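Aromatic-L-amino-acid decarboxylase (Catharanthus roseus, PDB 6EEW) catalyses the pyridoxal-phosphate-dependent decarboxylation of L-tryptophan to tryptamine and of L-5-hydroxytryptophan to serotonin, working as a homodimer. Local coordinates at residues 79-83 / 84-88; 169-172 / 173-177; 236-239 / 240-244; 383-387 / 388-392; 483-486 / 487-491. One frame throughout, in Å; residues are numbered along the deposited sequence. Where two conformers were deposited one is given.

All five contacts are local, each joining successive turns of one helical stretch, so none closes a long loop and they follow in series without nesting or crossing. Contact 1 lies on helix 74-85 and the turn after it, at the dimer interface. Contact 2, on helix 167-186, is buried beside the seven-stranded sheet and also touches the second subunit. Contact 3, on helix 235-247, packs on the same sheet; its centre is about 23 Å from that of contact 2. Contact 4 spans a bend in helix 375-409, and its R383 pairs with D80 of contact 1 in the second subunit. Contact 5, on helix 479-496 near the C terminus, packs against a later part of helix 375-409.

Contact 1 (79-83 / 84-88); sequences KDIQK and DIIPG
The carboxylates of D80 and D84 lie side by side and point the same way, their planes 46° apart, so neither stacks on the other; D80 OD1 and D84 OD2 are 4.0 Å apart. At the D84 carboxylate, K83 CE comes within 3.6 Å of OD2, while K83 NZ stays beyond salt-bridge range. The two like charges are probably eased by their outer partners: D80 OD2 forms a salt bridge with R383 of the second subunit, and D84 OD1 has a long, weak ion pair with R62. The pyrrolidine ring of P87 sits with CD 3.3 Å from Q82 O, where a ring without an N-H can only pack. The backbone here changes its winding. D84 N still donates to D80 O at 2.8 Å, but I86 N reaches back five residues to I81 O at 3.0 Å in a nearly straight bond (176°), with I85 N making weak bonds between. I86 CG1, anti to its carbonyl carbon (chi1 -71°), leads CD1 to I81 CG2 at 4.1 Å and to Q82 OE1 at 3.7 Å, beside F37 of helix 24-44. The i+5 bond is the mark of a pi-type turn, here leading from helix 74-85 into the 3-10 segment 86-88.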
loop_
_atom_site.group_PDB
_atom_site.type_symbol
_atom_site.label_atom_id
_atom_site.label_comp_id
_atom_site.label_asym_id
_atom_site.label_seq_id
_atom_site.Cartn_x
_atom_site.Cartn_y
_atom_site.Cartn_z
ATOM N N LYS A 79 -9.925 26.877 -5.082
ATOM C CA LYS A 79 -10.396 27.768 -4.028
ATOM C C LYS A 79 -10.806 26.974 -2.795
ATOM O O LYS A 79 -10.434 27.318 -1.666
ATOM C CB LYS A 79 -11.563 28.607 -4.542
ATOM C CG LYS A 79 -11.974 29.727 -3.608
ATOM C CD LYS A 79 -13.230 30.433 -4.103
ATOM C CE LYS A 79 -14.442 29.511 -4.103
ATOM N NZ LYS A 79 -15.651 30.207 -4.629
ATOM N N ASP A 80 -11.553 25.886 -2.996
ATOM C CA ASP A 80 -12.009 25.079 -1.865
ATOM C C ASP A 80 -10.849 24.382 -1.168
ATOM O O ASP A 80 -10.910 24.121 0.034
ATOM C CB ASP A 80 -13.027 24.045 -2.333
ATOM C CG ASP A 80 -14.317 24.673 -2.817
ATOM O OD1 ASP A 80 -14.461 25.908 -2.667
ATOM O OD2 ASP A 80 -15.172 23.930 -3.353
ATOM N N ILE A 81 -9.806 24.036 -1.914
ATOM C CA ILE A 81 -8.642 23.427 -1.294
ATOM C C ILE A 81 -7.922 24.446 -0.428
ATOM O O ILE A 81 -7.424 24.122 0.659
ATOM C CB ILE A 81 -7.728 22.836 -2.377
ATOM C CG1 ILE A 81 -8.429 21.641 -3.016
ATOM C CG2 ILE A 81 -6.387 22.432 -1.765
ATOM C CD1 ILE A 81 -7.656 20.986 -4.103
ATOM N N GLN A 82 -7.855 25.694 -0.897
ATOM C CA GLN A 82 -7.227 26.745 -0.103
ATOM C C GLN A 82 -8.053 27.087 1.129
ATOM O O GLN A 82 -7.491 27.408 2.182
ATOM C CB GLN A 82 -7.011 27.992 -0.961
ATOM C CG GLN A 82 -5.653 28.053 -1.639
ATOM C CD GLN A 82 -4.511 28.361 -0.666
ATOM O OE1 GLN A 82 -4.407 27.766 0.410
ATOM N NE2 GLN A 82 -3.653 29.303 -1.045
ATOM N N LYS A 83 -9.378 26.988 1.028
ATOM C CA LYS A 83 -10.274 27.534 2.038
ATOM C C LYS A 83 -10.828 26.496 3.010
ATOM O O LYS A 83 -11.151 26.851 4.149
ATOM C CB LYS A 83 -11.422 28.277 1.346
ATOM C CG LYS A 83 -12.326 29.090 2.255
ATOM C CD LYS A 83 -13.548 29.521 1.470
ATOM C CE LYS A 83 -14.270 28.313 0.901
ATOM N NZ LYS A 83 -15.451 28.697 0.102
ATOM N N ASP A 84 -10.946 25.227 2.603
ATOM C CA ASP A 84 -11.607 24.191 3.385
ATOM C C ASP A 84 -10.726 22.991 3.697
ATOM O O ASP A 84 -10.990 22.300 4.683
ATOM C CB ASP A 84 -12.851 23.662 2.653
ATOM C CG ASP A 84 -13.854 24.750 2.322
ATOM O OD1 ASP A 84 -14.145 25.588 3.203
ATOM O OD2 ASP A 84 -14.363 24.750 1.177
ATOM N N ILE A 85 -9.708 22.702 2.879
ATOM C CA ILE A 85 -8.854 21.539 3.108
ATOM C C ILE A 85 -7.587 21.929 3.862
ATOM O O ILE A 85 -7.356 21.471 4.987
ATOM C CB ILE A 85 -8.486 20.831 1.794
ATOM C CG1 ILE A 85 -9.742 20.379 1.043
ATOM C CG2 ILE A 85 -7.586 19.635 2.094
ATOM C CD1 ILE A 85 -10.592 19.395 1.805
ATOM N N ILE A 86 -6.758 22.776 3.262
ATOM C CA ILE A 86 -5.467 23.092 3.870
ATOM C C ILE A 86 -5.643 23.618 5.292
ATOM O O ILE A 86 -4.955 23.125 6.198
ATOM C CB ILE A 86 -4.671 24.038 2.969
ATOM C CG1 ILE A 86 -4.197 23.292 1.719
ATOM C CG2 ILE A 86 -3.495 24.635 3.713
ATOM C CD1 ILE A 86 -3.546 24.174 0.685
ATOM N N PRO A 87 -6.560 24.547 5.569
ATOM C CA PRO A 87 -6.756 24.970 6.966
ATOM C C PRO A 87 -7.160 23.831 7.875
ATOM O O PRO A 87 -6.954 23.929 9.090
ATOM C CB PRO A 87 -7.865 26.027 6.867
ATOM C CG PRO A 87 -7.821 26.491 5.441
ATOM C CD PRO A 87 -7.443 25.274 4.642
ATOM N N GLY A 88 -7.692 22.741 7.329
ATOM C CA GLY A 88 -8.020 21.579 8.125
ATOM C C GLY A 88 -6.914 20.555 8.236
ATOM O O GLY A 88 -7.102 19.506 8.859
#

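Contact 2 (169-172 / 173-177); sequences ESIL and CTIIA
L172 turns CG away from its backbone N (chi1 177°), while I176 holds CG1 beside its N and anti to the carbonyl carbon (chi1 -70°); the two side chains run side by side in the same direction and meet at their CD1 atoms, 4.1 Å apart. I171 and I175 pair on another flank of the helix, I171 CG2 near I175 CD1, though the place of I175 is less sure because its CG1 sits too close to I171 O. Regular helical bonds run beneath: C173 N donates to E169 O at 2.9 Å, T174 N to S170 O at 3.0 Å, and I176 N to L172 O at 2.9 Å. The flank of I171 and I175 faces T209 of helix 206-212 and strand 251-258 at C256 and F254. The other pair faces the second subunit, with L172 on its I367 and I176 on its L212. At the N-terminal end E169 OE2 accepts from N165 N and S170 OG bonds T166 O, giving these buried polar ends partners close in sequence. Next to S168, which by similarity binds pyridoxal phosphate, the side-chain contact is mainly apolar, set between sheet and dimer partner, with T174 OG1 turned back, less certainly, on I171 O.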
loop_
_atom_site.group_PDB
_atom_site.type_symbol
_atom_site.label_atom_id
_atom_site.label_comp_id
_atom_site.label_asym_id
_atom_site.label_seq_id
_atom_site.Cartn_x
_atom_site.Cartn_y
_atom_site.Cartn_z
ATOM N N GLU A 169 2.889 -4.024 7.244
ATOM C CA GLU A 169 2.768 -5.147 6.321
ATOM C C GLU A 169 4.093 -5.877 6.119
ATOM O O GLU A 169 4.096 -7.082 5.857
ATOM C CB GLU A 169 2.163 -4.689 4.981
ATOM C CG GLU A 169 2.890 -3.582 4.222
ATOM C CD GLU A 169 2.230 -3.279 2.852
ATOM O OE1 GLU A 169 1.061 -3.674 2.650
ATOM O OE2 GLU A 169 2.884 -2.661 1.977
ATOM N N SER A 170 5.229 -5.205 6.280
ATOM C CA SER A 170 6.501 -5.926 6.252
ATOM C C SER A 170 6.603 -6.894 7.420
ATOM O O SER A 170 6.968 -8.068 7.248
ATOM C CB SER A 170 7.651 -4.940 6.250
ATOM O OG SER A 170 7.553 -4.147 5.094
ATOM N N ILE A 171 6.298 -6.416 8.623
ATOM C CA ILE A 171 6.313 -7.291 9.789
ATOM C C ILE A 171 5.289 -8.403 9.629
ATOM O O ILE A 171 5.554 -9.560 9.978
ATOM C CB ILE A 171 6.080 -6.489 11.078
ATOM C CG1 ILE A 171 7.295 -5.588 11.342
ATOM C CG2 ILE A 171 5.950 -7.423 12.255
ATOM C CD1 ILE A 171 7.203 -4.787 12.638
ATOM N N LEU A 172 4.091 -8.069 9.132
ATOM C CA LEU A 172 3.063 -9.081 8.919
ATOM C C LEU A 172 3.558 -10.177 7.981
ATOM O O LEU A 172 3.362 -11.368 8.249
ATOM C CB LEU A 172 1.796 -8.419 8.375
ATOM C CG LEU A 172 0.606 -9.309 8.017
ATOM C CD1 LEU A 172 0.163 -10.148 9.204
ATOM C CD2 LEU A 172 -0.554 -8.474 7.496
ATOM N N CYS A 173 4.228 -9.798 6.893
ATOM C CA CYS A 173 4.754 -10.789 5.959
ATOM C C CYS A 173 5.807 -11.674 6.625
ATOM O O CYS A 173 5.772 -12.907 6.487
ATOM C CB CYS A 173 5.293 -10.084 4.708
ATOM S SG CYS A 173 3.923 -9.547 3.530
ATOM N N THR A 174 6.747 -11.074 7.367
ATOM C CA THR A 174 7.760 -11.930 7.988
ATOM C C THR A 174 7.151 -12.820 9.056
ATOM O O THR A 174 7.567 -13.978 9.213
ATOM C CB THR A 174 8.927 -11.105 8.561
ATOM O OG1 THR A 174 8.489 -10.319 9.681
ATOM C CG2 THR A 174 9.511 -10.218 7.491
ATOM N N ILE A 175 6.147 -12.318 9.774
ATOM C CA ILE A 175 5.453 -13.136 10.767
ATOM C C ILE A 175 4.755 -14.316 10.101
ATOM O O ILE A 175 4.750 -15.435 10.631
ATOM C CB ILE A 175 4.435 -12.289 11.550
ATOM C CG1 ILE A 175 5.118 -11.137 12.271
ATOM C CG2 ILE A 175 3.664 -13.160 12.531
ATOM C CD1 ILE A 175 4.144 -10.325 13.123
ATOM N N ILE A 176 4.128 -14.087 8.947
ATOM C CA ILE A 176 3.445 -15.197 8.286
ATOM C C ILE A 176 4.465 -16.205 7.770
ATOM O O ILE A 176 4.251 -17.421 7.844
ATOM C CB ILE A 176 2.536 -14.694 7.149
ATOM C CG1 ILE A 176 1.318 -13.950 7.714
ATOM C CG2 ILE A 176 2.110 -15.874 6.281
ATOM C CD1 ILE A 176 0.432 -13.336 6.681
ATOM N N ALA A 177 5.589 -15.720 7.240
ATOM C CA ALA A 177 6.658 -16.619 6.809
ATOM C C ALA A 177 7.109 -17.522 7.952
ATOM O O ALA A 177 7.219 -18.747 7.797
ATOM C CB ALA A 177 7.835 -15.806 6.259
#

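Contact 3 (236-239 / 240-244); sequences QVLR and KMVED
Both segments keep regular alpha-helical torsions and are joined by four successive i+4 to i bonds: K240 N to Q236 O, M241 N to V237 O, V242 N to L238 O and E243 N to R239 O. V242 N lies 2.8 Å from L238 O. They belong to helix 235-247, the helix of a beta-alpha-beta crossover between parallel strands 220-223 and 251-258 of the large sheet. The inner side chains pack on that sheet. L238 CD1 meets V242 CG2 at 3.8 Å, the two crossing at a slant above Y197, while V237 CG1 lies 4.0 Å from M241 SD, the pair pointing the same way over I223. The outer side is charged. K240 NZ and D244 OD1 form a weak salt bridge at 3.4 Å. R239 has a chain that starts extended and bends at chi3 (-63°), which carries the guanidinium across to E243; its NH2 also pairs with E279 of helix 270-280, so two carboxylates share the one cation and tie the neighbouring helices together. Below the charged ends, E243 CD touches R239 CG at 3.6 Å. R239 NH1 donates to E243 OE2 at 3.2 Å, with OE2 in the guanidinium plane but the donor 53° out of the carboxylate plane.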
loop_
_atom_site.group_PDB
_atom_site.type_symbol
_atom_site.label_atom_id
_atom_site.label_comp_id
_atom_site.label_asym_id
_atom_site.label_seq_id
_atom_site.Cartn_x
_atom_site.Cartn_y
_atom_site.Cartn_z
ATOM N N GLN A 236 18.612 -11.138 29.027
ATOM C CA GLN A 236 18.310 -12.069 30.111
ATOM C C GLN A 236 16.806 -12.253 30.282
ATOM O O GLN A 236 16.314 -13.380 30.429
ATOM C CB GLN A 236 18.948 -11.570 31.411
ATOM C CG GLN A 236 20.475 -11.463 31.367
ATOM C CD GLN A 236 20.993 -10.035 31.164
ATOM O OE1 GLN A 236 20.589 -9.328 30.233
ATOM N NE2 GLN A 236 21.902 -9.612 32.042
ATOM N N VAL A 237 16.060 -11.144 30.273
ATOM C CA VAL A 237 14.604 -11.202 30.402
ATOM C C VAL A 237 14.003 -12.087 29.313
ATOM O O VAL A 237 13.200 -12.996 29.581
ATOM C CB VAL A 237 14.014 -9.778 30.358
ATOM C CG1 VAL A 237 12.488 -9.825 30.285
ATOM C CG2 VAL A 237 14.454 -8.984 31.577
ATOM N N LEU A 238 14.390 -11.831 28.068
ATOM C CA LEU A 238 13.854 -12.601 26.954
ATOM C C LEU A 238 14.227 -14.072 27.059
ATOM O O LEU A 238 13.410 -14.946 26.751
ATOM C CB LEU A 238 14.358 -12.014 25.641
ATOM C CG LEU A 238 14.061 -12.756 24.342
ATOM C CD1 LEU A 238 12.558 -12.870 24.094
ATOM C CD2 LEU A 238 14.755 -12.042 23.165
ATOM N N ARG A 239 15.467 -14.370 27.460
ATOM C CA ARG A 239 15.869 -15.764 27.568
ATOM C C ARG A 239 15.035 -16.474 28.609
ATOM O O ARG A 239 14.595 -17.613 28.401
ATOM C CB ARG A 239 17.338 -15.886 27.938
ATOM C CG ARG A 239 17.681 -17.298 28.381
ATOM C CD ARG A 239 19.135 -17.425 28.724
ATOM N NE ARG A 239 19.967 -17.184 27.553
ATOM C CZ ARG A 239 20.238 -18.102 26.635
ATOM N NH1 ARG A 239 19.742 -19.335 26.755
ATOM N NH2 ARG A 239 21.011 -17.784 25.605
ATOM N N LYS A 240 14.813 -15.815 29.746
ATOM C CA LYS A 240 13.996 -16.420 30.787
ATOM C C LYS A 240 12.594 -16.710 30.257
ATOM O O LYS A 240 12.055 -17.814 30.440
ATOM C CB LYS A 240 13.952 -15.496 32.004
ATOM C CG LYS A 240 13.129 -16.037 33.149
ATOM C CD LYS A 240 13.692 -17.390 33.560
ATOM C CE LYS A 240 12.905 -18.024 34.687
ATOM N NZ LYS A 240 13.405 -19.397 34.965
ATOM N N MET A 241 12.006 -15.740 29.549
ATOM C CA MET A 241 10.669 -15.938 28.987
ATOM C C MET A 241 10.649 -17.094 27.992
ATOM O O MET A 241 9.754 -17.948 28.030
ATOM C CB MET A 241 10.176 -14.648 28.327
ATOM C CG MET A 241 9.980 -13.477 29.291
ATOM S SD MET A 241 9.636 -11.911 28.455
ATOM C CE MET A 241 8.084 -12.290 27.637
ATOM N N VAL A 242 11.619 -17.128 27.080
ATOM C CA VAL A 242 11.646 -18.170 26.059
ATOM C C VAL A 242 11.783 -19.543 26.699
ATOM O O VAL A 242 11.108 -20.501 26.302
ATOM C CB VAL A 242 12.781 -17.907 25.051
ATOM C CG1 VAL A 242 12.940 -19.091 24.107
ATOM C CG2 VAL A 242 12.520 -16.621 24.262
ATOM N N GLU A 243 12.639 -19.664 27.710
ATOM C CA GLU A 243 12.858 -20.980 28.298
ATOM C C GLU A 243 11.651 -21.433 29.111
ATOM O O GLU A 243 11.343 -22.633 29.153
ATOM C CB GLU A 243 14.142 -20.965 29.128
ATOM C CG GLU A 243 15.376 -20.844 28.230
ATOM C CD GLU A 243 16.689 -20.747 28.993
ATOM O OE1 GLU A 243 16.677 -20.274 30.153
ATOM O OE2 GLU A 243 17.739 -21.123 28.419
ATOM N N ASP A 244 10.950 -20.496 29.756
ATOM C CA ASP A 244 9.707 -20.871 30.420
ATOM C C ASP A 244 8.659 -21.308 29.403
ATOM O O ASP A 244 7.913 -22.268 29.644
ATOM C CB ASP A 244 9.203 -19.717 31.286
ATOM C CG ASP A 244 10.115 -19.450 32.489
ATOM O OD1 ASP A 244 11.012 -20.279 32.760
ATOM O OD2 ASP A 244 9.941 -18.411 33.162
#

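Contact 4 (383-387 / 388-392); sequences RSYGV and VNLQS
This is a local contact across a bend in the long helix 375-409, where an asparagine side chain and a water molecule bridge the break in the backbone. The short axes of 383-387 and 388-392 are inclined at 62°, far from the straight course of an unbroken helix. G386 makes the turn with a positive phi (85°) that a residue without a side chain adopts without strain. The usual i+4 amide bond to Y385 O is thus replaced. N389 swings CG beside its own backbone N (chi1 -75°) and ND2 donates to Y385 O at 2.7 Å, in the carbonyl plane. Water 1 donates to the same oxygen at 2.9 Å and accepts from N389 N at 2.9 Å, so Y385 O is gripped twice and the N-H of N389 is satisfied. Beyond the bend normal winding resumes, with L390 N on G386 O at 3.0 Å and Q391 N on V387 O at 2.9 Å. L390 CD2 packs on Y385 CB at 3.8 Å, the side chains crossing at about a right angle. Q391 extends past V387, its CD 3.9 Å from V387 CG1, and NE2 bonds I296 O. Around the bend, Y385 leans on the start of helix 107-119 and meets F19 of the second subunit edge-to-face, N389 lies on P71 and V387 on Y69 of that subunit, and V387 also packs on I146 at the end of helix 130-146.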
loop_
_atom_site.group_PDB
_atom_site.type_symbol
_atom_site.label_atom_id
_atom_site.label_comp_id
_atom_site.label_asym_id
_atom_site.label_seq_id
_atom_site.Cartn_x
_atom_site.Cartn_y
_atom_site.Cartn_z
ATOM N N ARG A 383 20.771 8.534 -6.518
ATOM C CA ARG A 383 21.567 9.128 -7.587
ATOM C C ARG A 383 21.670 10.646 -7.466
ATOM O O ARG A 383 22.702 11.220 -7.825
ATOM C CB ARG A 383 20.999 8.753 -8.953
ATOM C CG ARG A 383 21.256 7.318 -9.338
ATOM C CD ARG A 383 21.063 7.110 -10.838
ATOM N NE ARG A 383 22.054 7.832 -11.615
ATOM C CZ ARG A 383 22.058 7.910 -12.945
ATOM N NH1 ARG A 383 21.108 7.322 -13.674
ATOM N NH2 ARG A 383 23.016 8.565 -13.548
ATOM N N SER A 384 20.624 11.310 -6.966
ATOM C CA SER A 384 20.603 12.764 -7.002
ATOM C C SER A 384 21.363 13.386 -5.841
ATOM O O SER A 384 21.842 14.519 -5.961
ATOM C CB SER A 384 19.156 13.253 -7.008
ATOM O OG SER A 384 18.380 12.528 -7.956
ATOM N N TYR A 385 21.489 12.677 -4.718
ATOM C CA TYR A 385 22.173 13.222 -3.558
ATOM C C TYR A 385 23.492 12.543 -3.224
ATOM O O TYR A 385 24.428 13.233 -2.801
ATOM C CB TYR A 385 21.235 13.192 -2.343
ATOM C CG TYR A 385 19.989 13.998 -2.645
ATOM C CD1 TYR A 385 20.091 15.259 -3.228
ATOM C CD2 TYR A 385 18.718 13.500 -2.395
ATOM C CE1 TYR A 385 18.963 16.008 -3.530
ATOM C CE2 TYR A 385 17.585 14.245 -2.692
ATOM C CZ TYR A 385 17.708 15.497 -3.256
ATOM O OH TYR A 385 16.581 16.238 -3.562
ATOM N N GLY A 386 23.633 11.237 -3.438
ATOM C CA GLY A 386 24.874 10.604 -3.056
ATOM C C GLY A 386 24.893 10.191 -1.603
ATOM O O GLY A 386 24.262 10.823 -0.738
ATOM N N VAL A 387 25.624 9.108 -1.338
ATOM C CA VAL A 387 25.759 8.593 0.022
ATOM C C VAL A 387 26.284 9.661 0.971
ATOM O O VAL A 387 25.803 9.785 2.106
ATOM C CB VAL A 387 26.670 7.357 0.014
ATOM C CG1 VAL A 387 26.825 6.819 1.418
ATOM C CG2 VAL A 387 26.063 6.309 -0.912
ATOM N N VAL A 388 27.268 10.450 0.532
ATOM C CA VAL A 388 27.865 11.438 1.430
ATOM C C VAL A 388 26.806 12.431 1.892
ATOM O O VAL A 388 26.652 12.682 3.092
ATOM C CB VAL A 388 29.065 12.140 0.762
ATOM C CG1 VAL A 388 29.693 13.157 1.706
ATOM C CG2 VAL A 388 30.131 11.135 0.357
ATOM N N ASN A 389 26.030 12.980 0.948
ATOM C CA ASN A 389 24.999 13.955 1.301
ATOM C C ASN A 389 23.881 13.345 2.142
ATOM O O ASN A 389 23.358 14.006 3.047
ATOM C CB ASN A 389 24.418 14.576 0.037
ATOM C CG ASN A 389 25.351 15.573 -0.579
ATOM O OD1 ASN A 389 26.000 16.332 0.135
ATOM N ND2 ASN A 389 25.438 15.577 -1.905
ATOM N N LEU A 390 23.492 12.096 1.860
ATOM C CA LEU A 390 22.473 11.460 2.686
ATOM C C LEU A 390 22.954 11.343 4.131
ATOM O O LEU A 390 22.202 11.617 5.089
ATOM C CB LEU A 390 22.122 10.092 2.099
ATOM C CG LEU A 390 21.460 10.136 0.714
ATOM C CD1 LEU A 390 20.950 8.752 0.294
ATOM C CD2 LEU A 390 20.320 11.167 0.685
ATOM N N GLN A 391 24.213 10.939 4.303
ATOM C CA GLN A 391 24.811 10.929 5.633
ATOM C C GLN A 391 24.815 12.323 6.243
ATOM O O GLN A 391 24.510 12.491 7.429
ATOM C CB GLN A 391 26.234 10.383 5.552
ATOM C CG GLN A 391 26.299 8.911 5.236
ATOM C CD GLN A 391 27.685 8.472 4.849
ATOM O OE1 GLN A 391 28.398 9.187 4.149
ATOM N NE2 GLN A 391 28.100 7.318 5.348
ATOM N N SER A 392 25.173 13.333 5.454
ATOM C CA SER A 392 25.141 14.704 5.953
ATOM C C SER A 392 23.769 15.054 6.493
ATOM O O SER A 392 23.655 15.725 7.518
ATOM C CB SER A 392 25.549 15.682 4.861
ATOM O OG SER A 392 26.861 15.405 4.410
HETATM O O HOH W 1 27.042 12.760 -1.748
#

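Contact 5 (483-486 / 487-491); sequences RRVW and DLIQK
W486 O accepts from Q490 N at 3.0 Å and V485 O from I489 N at 2.8 Å; with D487 N to R483 O and L488 N to R484 O they make four consecutive alpha-helical bonds joining the two segments. The charged ends at the first turn are held outside it: R483 NH2, in the conformer given, forms a salt bridge with E479 one turn back, and R484 NH2 with E46. The distinctive side-chain contact is an amide-on-indole stack. W486 throws its ring away from the backbone N (chi1 175°), and Q490, extended beyond CG, lies along one face with ring and amide planes 21° apart. Q490 CG makes a CH-pi contact, 3.9 Å from the centroid of the W486 six-membered ring and 20° off its normal. Farther along the ring, Q490 CD lies 3.6 Å from W486 CZ2, and Q490 NE2 has a weak hydrogen bond to D411. The segments belong to helix 479-496 in the C-terminal part of the chain, which also holds a four-stranded antiparallel sheet; here the helix packs on helices 375-409 and 438-451. The indole of W486 meets the W407 ring at a small interplanar angle and also touches V408. I489 works from both branches: CG2 comes obliquely to W486 CZ3 at 3.9 Å, while CD1 reaches V485 CG1 at 3.7 Å. Behind these branches stand F404 and L449 against I489, with Y98 against V485.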
loop_
_atom_site.group_PDB
_atom_site.type_symbol
_atom_site.label_atom_id
_atom_site.label_comp_id
_atom_site.label_asym_id
_atom_site.label_seq_id
_atom_site.Cartn_x
_atom_site.Cartn_y
_atom_site.Cartn_z
ATOM N N ARG A 483 16.105 26.910 17.540
ATOM C CA ARG A 483 16.380 27.984 18.490
ATOM C C ARG A 483 15.093 28.672 18.928
ATOM O O ARG A 483 14.879 28.919 20.122
ATOM C CB ARG A 483 17.351 28.998 17.884
ATOM C CG ARG A 483 18.742 28.451 17.641
ATOM C CD ARG A 483 19.614 29.440 16.899
ATOM N NE ARG A 483 20.951 28.900 16.668
ATOM C CZ ARG A 483 21.857 28.730 17.626
ATOM N NH1 ARG A 483 21.564 29.046 18.881
ATOM N NH2 ARG A 483 23.054 28.244 17.330
ATOM N N ARG A 484 14.216 28.988 17.972
ATOM C CA ARG A 484 12.987 29.694 18.314
ATOM C C ARG A 484 12.013 28.804 19.077
ATOM O O ARG A 484 11.300 29.290 19.962
ATOM C CB ARG A 484 12.316 30.254 17.064
ATOM C CG ARG A 484 13.153 31.266 16.299
ATOM C CD ARG A 484 12.267 32.023 15.320
ATOM N NE ARG A 484 11.538 31.129 14.424
ATOM C CZ ARG A 484 10.660 31.537 13.513
ATOM N NH1 ARG A 484 10.401 32.831 13.375
ATOM N NH2 ARG A 484 10.037 30.653 12.743
ATOM N N VAL A 485 11.970 27.509 18.767
ATOM C CA VAL A 485 11.138 26.608 19.559
ATOM C C VAL A 485 11.607 26.594 21.004
ATOM O O VAL A 485 10.803 26.648 21.939
ATOM C CB VAL A 485 11.146 25.188 18.970
ATOM C CG1 VAL A 485 10.529 24.227 19.972
ATOM C CG2 VAL A 485 10.363 25.146 17.674
ATOM N N TRP A 486 12.918 26.495 21.210
ATOM C CA TRP A 486 13.437 26.497 22.575
ATOM C C TRP A 486 13.134 27.817 23.280
ATOM O O TRP A 486 12.741 27.830 24.457
ATOM C CB TRP A 486 14.935 26.205 22.559
ATOM C CG TRP A 486 15.561 26.302 23.893
ATOM C CD1 TRP A 486 16.626 27.078 24.251
ATOM C CD2 TRP A 486 15.133 25.633 25.083
ATOM N NE1 TRP A 486 16.911 26.904 25.581
ATOM C CE2 TRP A 486 16.006 26.026 26.119
ATOM C CE3 TRP A 486 14.106 24.727 25.369
ATOM C CZ2 TRP A 486 15.885 25.548 27.419
ATOM C CZ3 TRP A 486 13.987 24.250 26.661
ATOM C CH2 TRP A 486 14.869 24.667 27.673
ATOM N N ASP A 487 13.292 28.937 22.574
ATOM C CA ASP A 487 12.921 30.224 23.158
ATOM C C ASP A 487 11.454 30.230 23.575
ATOM O O ASP A 487 11.108 30.670 24.679
ATOM C CB ASP A 487 13.194 31.351 22.159
ATOM C CG ASP A 487 14.672 31.609 21.960
ATOM O OD1 ASP A 487 15.452 31.351 22.897
ATOM O OD2 ASP A 487 15.056 32.048 20.852
ATOM N N LEU A 488 10.575 29.727 22.703
ATOM C CA LEU A 488 9.149 29.698 23.010
ATOM C C LEU A 488 8.867 28.815 24.214
ATOM O O LEU A 488 8.043 29.158 25.072
ATOM C CB LEU A 488 8.367 29.195 21.797
ATOM C CG LEU A 488 6.846 29.067 21.957
ATOM C CD1 LEU A 488 6.200 30.423 22.167
ATOM C CD2 LEU A 488 6.194 28.298 20.805
ATOM N N ILE A 489 9.507 27.647 24.268
ATOM C CA ILE A 489 9.326 26.741 25.397
ATOM C C ILE A 489 9.684 27.449 26.694
ATOM O O ILE A 489 8.942 27.385 27.685
ATOM C CB ILE A 489 10.157 25.462 25.194
ATOM C CG1 ILE A 489 9.672 24.715 23.942
ATOM C CG2 ILE A 489 10.108 24.595 26.441
ATOM C CD1 ILE A 489 10.454 23.465 23.603
ATOM N N GLN A 490 10.814 28.165 26.697
ATOM C CA GLN A 490 11.221 28.872 27.905
ATOM C C GLN A 490 10.231 29.976 28.260
ATOM O O GLN A 490 9.911 30.174 29.439
ATOM C CB GLN A 490 12.631 29.440 27.740
ATOM C CG GLN A 490 13.738 28.426 27.986
ATOM C CD GLN A 490 15.120 29.050 27.986
ATOM O OE1 GLN A 490 15.486 29.792 27.070
ATOM N NE2 GLN A 490 15.888 28.776 29.036
ATOM N N LYS A 491 9.740 30.715 27.260
ATOM C CA LYS A 491 8.766 31.767 27.550
ATOM C C LYS A 491 7.501 31.186 28.167
ATOM O O LYS A 491 6.974 31.714 29.154
ATOM C CB LYS A 491 8.412 32.560 26.290
ATOM C CG LYS A 491 7.370 33.654 26.569
ATOM C CD LYS A 491 6.991 34.458 25.333
ATOM C CE LYS A 491 6.183 33.634 24.340
ATOM N NZ LYS A 491 5.652 34.470 23.220
#